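PDB 3MAL: stromal cell-derived factor 2-like protein from Arabidopsis thaliana, which takes part in endoplasmic reticulum protein quality control and the unfolded protein response, and forms a complex with ERDJ3B and BiP needed for accumulation of the immune receptor EFR. Local coordinates for residues Q89-H100 against E111-D122. Numbering follows the deposited sequence.
Sequences QHMKTRKWLHSH and EVSCFGDDTNSD
W96 and F115 pair, as do H98 and S113, across the antiparallel hairpin of strands 96-100 and 110-115, part of the second MIR repeat of this beta-trefoil. W96 N reaches F115 O at 2.8 Å in a nearly straight bond (173°), and F115 N returns to W96 O; of the H98–S113 bonds, the one from H98 N is bent and weak. Past the strand, the W96 indole N-H is satisfied by D117 O, 2.9 Å from NE1 and in the ring plane, while S121 CB packs over one face. D117 O also accepts from N120 N, closing a type I turn, and the two donors approach from opposite faces of its carbonyl plane. Beside this turn D118 OD2 takes two donors. R94 NH1 forms a salt bridge with it at 2.9 Å, on the syn lone pair, and Q89 NE2 arrives from above the carboxylate plane at 3.1 Å; Q89 OE1 is bound by K67. K95 NZ donates to G116 O. On the face bearing H98 and F115, the two rings form an offset stack, planes 14° apart. With CG of H98 anti to its N (chi1 -168°), F115 CB packs over one face of the imidazole, 3.6 Å from its centroid, a CH-pi contact; H98 ND1 pairs with D125, and its NE2 binds weakly a water that donates to D122 OD2. Farther along, S99 OG donates to E111 O at 2.7 Å, from above the carbonyl plane.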
loop_
_atom_site.group_PDB
_atom_site.type_symbol
_atom_site.label_atom_id
_atom_site.label_comp_id
_atom_site.label_asym_id
_atom_site.label_seq_id
_atom_site.Cartn_x
_atom_site.Cartn_y
_atom_site.Cartn_z
ATOM N N GLN A 89 -3.380 -1.982 6.485
ATOM C CA GLN A 89 -3.549 -3.363 6.926
ATOM C C GLN A 89 -4.488 -4.062 5.957
ATOM O O GLN A 89 -5.575 -3.583 5.713
ATOM C CB GLN A 89 -4.100 -3.418 8.355
ATOM C CG GLN A 89 -4.116 -4.845 8.916
ATOM C CD GLN A 89 -4.658 -4.914 10.343
ATOM O OE1 GLN A 89 -5.524 -4.118 10.740
ATOM N NE2 GLN A 89 -4.165 -5.883 11.111
ATOM N N HIS A 90 -4.055 -5.199 5.424
ATOM C CA HIS A 90 -4.832 -6.003 4.489
ATOM C C HIS A 90 -6.049 -6.552 5.225
ATOM O O HIS A 90 -5.908 -7.205 6.264
ATOM C CB HIS A 90 -3.957 -7.154 3.955
ATOM C CG HIS A 90 -4.537 -7.871 2.774
ATOM N ND1 HIS A 90 -4.805 -9.228 2.789
ATOM C CD2 HIS A 90 -4.873 -7.434 1.535
ATOM C CE1 HIS A 90 -5.292 -9.591 1.615
ATOM N NE2 HIS A 90 -5.354 -8.521 0.838
ATOM N N MET A 91 -7.242 -6.292 4.694
ATOM C CA MET A 91 -8.461 -6.650 5.408
ATOM C C MET A 91 -8.617 -8.156 5.565
ATOM O O MET A 91 -9.021 -8.635 6.628
ATOM C CB MET A 91 -9.698 -6.090 4.718
ATOM C CG MET A 91 -10.040 -4.650 5.058
ATOM S SD MET A 91 -11.698 -4.219 4.436
ATOM C CE MET A 91 -12.767 -4.989 5.626
ATOM N N LYS A 92 -8.298 -8.889 4.514
ATOM C CA LYS A 92 -8.566 -10.323 4.478
ATOM C C LYS A 92 -7.607 -11.135 5.329
ATOM O O LYS A 92 -8.031 -12.110 5.945
ATOM C CB LYS A 92 -8.569 -10.837 3.021
ATOM C CG LYS A 92 -9.811 -10.419 2.221
ATOM C CD LYS A 92 -10.999 -11.278 2.550
ATOM C CE LYS A 92 -10.800 -12.704 2.073
ATOM N NZ LYS A 92 -10.530 -12.734 0.639
ATOM N N THR A 93 -6.328 -10.741 5.384
ATOM C CA THR A 93 -5.310 -11.502 6.129
ATOM C C THR A 93 -4.825 -10.827 7.413
ATOM O O THR A 93 -4.145 -11.463 8.219
ATOM C CB THR A 93 -4.045 -11.855 5.276
ATOM O OG1 THR A 93 -3.360 -10.650 4.924
ATOM C CG2 THR A 93 -4.406 -12.632 4.008
ATOM N N ARG A 94 -5.152 -9.550 7.607
ATOM C CA ARG A 94 -4.703 -8.812 8.787
ATOM C C ARG A 94 -3.197 -8.496 8.827
ATOM O O ARG A 94 -2.697 -7.985 9.839
ATOM C CB ARG A 94 -5.133 -9.560 10.067
ATOM C CG ARG A 94 -6.597 -9.497 10.299
ATOM C CD ARG A 94 -6.782 -8.313 11.230
ATOM N NE ARG A 94 -7.755 -7.392 10.721
ATOM C CZ ARG A 94 -8.024 -6.211 11.255
ATOM N NH1 ARG A 94 -7.366 -5.774 12.330
ATOM N NH2 ARG A 94 -8.951 -5.471 10.690
ATOM N N LYS A 95 -2.475 -8.776 7.741
ATOM C CA LYS A 95 -1.034 -8.456 7.678
ATOM C C LYS A 95 -0.812 -7.013 7.196
ATOM O O LYS A 95 -1.700 -6.421 6.571
ATOM C CB LYS A 95 -0.252 -9.476 6.815
ATOM C CG LYS A 95 -0.384 -10.957 7.286
ATOM C CD LYS A 95 0.879 -11.748 6.866
ATOM C CE LYS A 95 0.942 -13.190 7.419
ATOM N NZ LYS A 95 0.448 -13.302 8.820
ATOM N N TRP A 96 0.359 -6.452 7.510
ATOM C CA TRP A 96 0.654 -5.022 7.262
ATOM C C TRP A 96 1.469 -4.859 5.988
ATOM O O TRP A 96 2.411 -5.612 5.777
ATOM C CB TRP A 96 1.457 -4.432 8.440
ATOM C CG TRP A 96 0.768 -4.635 9.738
ATOM C CD1 TRP A 96 0.927 -5.677 10.614
ATOM C CD2 TRP A 96 -0.241 -3.796 10.282
ATOM N NE1 TRP A 96 0.066 -5.526 11.685
ATOM C CE2 TRP A 96 -0.664 -4.380 11.497
ATOM C CE3 TRP A 96 -0.840 -2.604 9.859
ATOM C CZ2 TRP A 96 -1.652 -3.802 12.297
ATOM C CZ3 TRP A 96 -1.801 -2.019 10.663
ATOM C CH2 TRP A 96 -2.211 -2.624 11.860
ATOM N N LEU A 97 1.106 -3.891 5.141
ATOM C CA LEU A 97 1.961 -3.520 3.995
ATOM C C LEU A 97 3.384 -3.185 4.506
ATOM O O LEU A 97 3.545 -2.363 5.407
ATOM C CB LEU A 97 1.373 -2.306 3.251
ATOM C CG LEU A 97 2.078 -2.010 1.915
ATOM C CD1 LEU A 97 1.889 -3.195 0.934
ATOM C CD2 LEU A 97 1.637 -0.646 1.308
ATOM N N HIS A 98 4.400 -3.819 3.930
ATOM C CA HIS A 98 5.741 -3.884 4.564
ATOM C C HIS A 98 6.840 -3.793 3.502
ATOM O O HIS A 98 6.669 -4.243 2.361
ATOM C CB HIS A 98 5.869 -5.228 5.311
ATOM C CG HIS A 98 7.052 -5.354 6.238
ATOM N ND1 HIS A 98 7.040 -4.897 7.542
ATOM C CD2 HIS A 98 8.243 -5.986 6.076
ATOM C CE1 HIS A 98 8.187 -5.207 8.128
ATOM N NE2 HIS A 98 8.933 -5.866 7.259
ATOM N N SER A 99 7.962 -3.233 3.880
ATOM C CA SER A 99 9.197 -3.267 3.059
ATOM C C SER A 99 10.473 -3.420 3.931
ATOM O O SER A 99 10.388 -3.479 5.109
ATOM C CB SER A 99 9.330 -2.243 1.910
ATOM O OG SER A 99 10.323 -2.497 0.954
ATOM N N HIS A 100 11.607 -3.581 3.252
ATOM C CA HIS A 100 12.856 -3.986 3.799
ATOM C C HIS A 100 13.878 -4.245 2.665
ATOM O O HIS A 100 13.595 -4.092 1.526
ATOM C CB HIS A 100 12.674 -5.193 4.695
ATOM C CG HIS A 100 11.814 -6.293 4.144
ATOM N ND1 HIS A 100 11.424 -6.389 2.830
ATOM C CD2 HIS A 100 11.256 -7.351 4.768
ATOM C CE1 HIS A 100 10.708 -7.477 2.660
ATOM N NE2 HIS A 100 10.585 -8.078 3.821
ATOM N N GLU A 111 11.825 -5.497 -2.106
ATOM C CA GLU A 111 10.630 -6.309 -1.895
ATOM C C GLU A 111 9.549 -5.578 -1.083
ATOM O O GLU A 111 9.812 -4.984 -0.007
ATOM C CB GLU A 111 10.979 -7.599 -1.184
ATOM C CG GLU A 111 9.889 -8.661 -1.243
ATOM C CD GLU A 111 10.139 -9.741 -0.224
ATOM O OE1 GLU A 111 9.755 -9.551 0.954
ATOM O OE2 GLU A 111 10.746 -10.757 -0.600
ATOM N N VAL A 112 8.327 -5.664 -1.594
ATOM C CA VAL A 112 7.158 -5.233 -0.855
ATOM C C VAL A 112 6.328 -6.445 -0.447
ATOM O O VAL A 112 5.878 -7.218 -1.314
ATOM C CB VAL A 112 6.316 -4.199 -1.686
ATOM C CG1 VAL A 112 5.045 -3.827 -0.946
ATOM C CG2 VAL A 112 7.134 -2.943 -1.903
ATOM N N SER A 113 6.145 -6.612 0.871
ATOM C CA SER A 113 5.451 -7.783 1.411
ATOM C C SER A 113 4.301 -7.424 2.347
ATOM O O SER A 113 4.011 -6.234 2.608
ATOM C CB SER A 113 6.444 -8.700 2.167
ATOM O OG SER A 113 6.907 -8.085 3.369
ATOM N N CYS A 114 3.626 -8.465 2.829
ATOM C CA CYS A 114 2.675 -8.342 3.928
ATOM C C CYS A 114 3.264 -9.041 5.162
ATOM O O CYS A 114 3.643 -10.219 5.100
ATOM C CB CYS A 114 1.292 -8.923 3.549
ATOM S SG CYS A 114 0.088 -7.604 3.123
ATOM N N PHE A 115 3.332 -8.308 6.277
ATOM C CA PHE A 115 4.080 -8.734 7.462
ATOM C C PHE A 115 3.197 -8.802 8.707
ATOM O O PHE A 115 2.268 -8.010 8.877
ATOM C CB PHE A 115 5.235 -7.744 7.706
ATOM C CG PHE A 115 5.948 -7.901 9.030
ATOM C CD1 PHE A 115 5.555 -7.160 10.150
ATOM C CD2 PHE A 115 7.047 -8.761 9.149
ATOM C CE1 PHE A 115 6.205 -7.304 11.370
ATOM C CE2 PHE A 115 7.719 -8.892 10.360
ATOM C CZ PHE A 115 7.305 -8.163 11.468
ATOM N N GLY A 116 3.539 -9.719 9.603
ATOM C CA GLY A 116 2.962 -9.713 10.938
ATOM C C GLY A 116 1.483 -10.009 11.001
ATOM O O GLY A 116 0.948 -10.768 10.201
ATOM N N ASP A 117 0.820 -9.408 11.970
ATOM C CA ASP A 117 -0.593 -9.629 12.151
ATOM C C ASP A 117 -1.058 -8.671 13.216
ATOM O O ASP A 117 -0.380 -7.719 13.523
ATOM C CB ASP A 117 -0.865 -11.071 12.587
ATOM C CG ASP A 117 -0.175 -11.429 13.905
ATOM O OD1 ASP A 117 -0.054 -10.587 14.808
ATOM O OD2 ASP A 117 0.279 -12.568 14.040
ATOM N N ASP A 118 -2.212 -8.907 13.806
ATOM C CA ASP A 118 -2.680 -7.947 14.796
ATOM C C ASP A 118 -1.880 -7.826 16.078
ATOM O O ASP A 118 -2.079 -6.885 16.830
ATOM C CB ASP A 118 -4.122 -8.191 15.146
ATOM C CG ASP A 118 -5.031 -7.617 14.135
ATOM O OD1 ASP A 118 -5.637 -8.413 13.416
ATOM O OD2 ASP A 118 -5.107 -6.381 14.024
ATOM N N THR A 119 -0.980 -8.757 16.326
ATOM C CA THR A 119 -0.132 -8.735 17.520
ATOM C C THR A 119 1.311 -8.373 17.185
ATOM O O THR A 119 2.172 -8.295 18.074
ATOM C CB THR A 119 -0.134 -10.115 18.207
ATOM O OG1 THR A 119 0.490 -11.079 17.337
ATOM C CG2 THR A 119 -1.560 -10.536 18.515
ATOM N N ASN A 120 1.579 -8.164 15.897
ATOM C CA ASN A 120 2.931 -8.022 15.412
ATOM C C ASN A 120 3.003 -6.986 14.283
ATOM O O ASN A 120 2.607 -7.249 13.148
ATOM C CB ASN A 120 3.459 -9.392 14.953
ATOM C CG ASN A 120 4.956 -9.393 14.683
ATOM O OD1 ASN A 120 5.699 -8.538 15.200
ATOM N ND2 ASN A 120 5.417 -10.354 13.858
ATOM N N SER A 121 3.490 -5.799 14.625
ATOM C CA SER A 121 3.753 -4.742 13.658
ATOM C C SER A 121 5.079 -4.120 14.063
ATOM O O SER A 121 5.409 -4.080 15.260
ATOM C CB SER A 121 2.620 -3.693 13.692
ATOM O OG SER A 121 2.828 -2.633 12.766
ATOM N N ASP A 122 5.863 -3.670 13.088
ATOM C CA ASP A 122 7.073 -2.895 13.388
ATOM C C ASP A 122 7.234 -1.687 12.463
ATOM O O ASP A 122 6.367 -1.450 11.617
ATOM C CB ASP A 122 8.335 -3.774 13.454
ATOM C CG ASP A 122 8.730 -4.378 12.128
ATOM O OD1 ASP A 122 8.527 -3.760 11.059
ATOM O OD2 ASP A 122 9.299 -5.487 12.156
HETATM O O HOH W 1 10.888 -6.349 9.847
#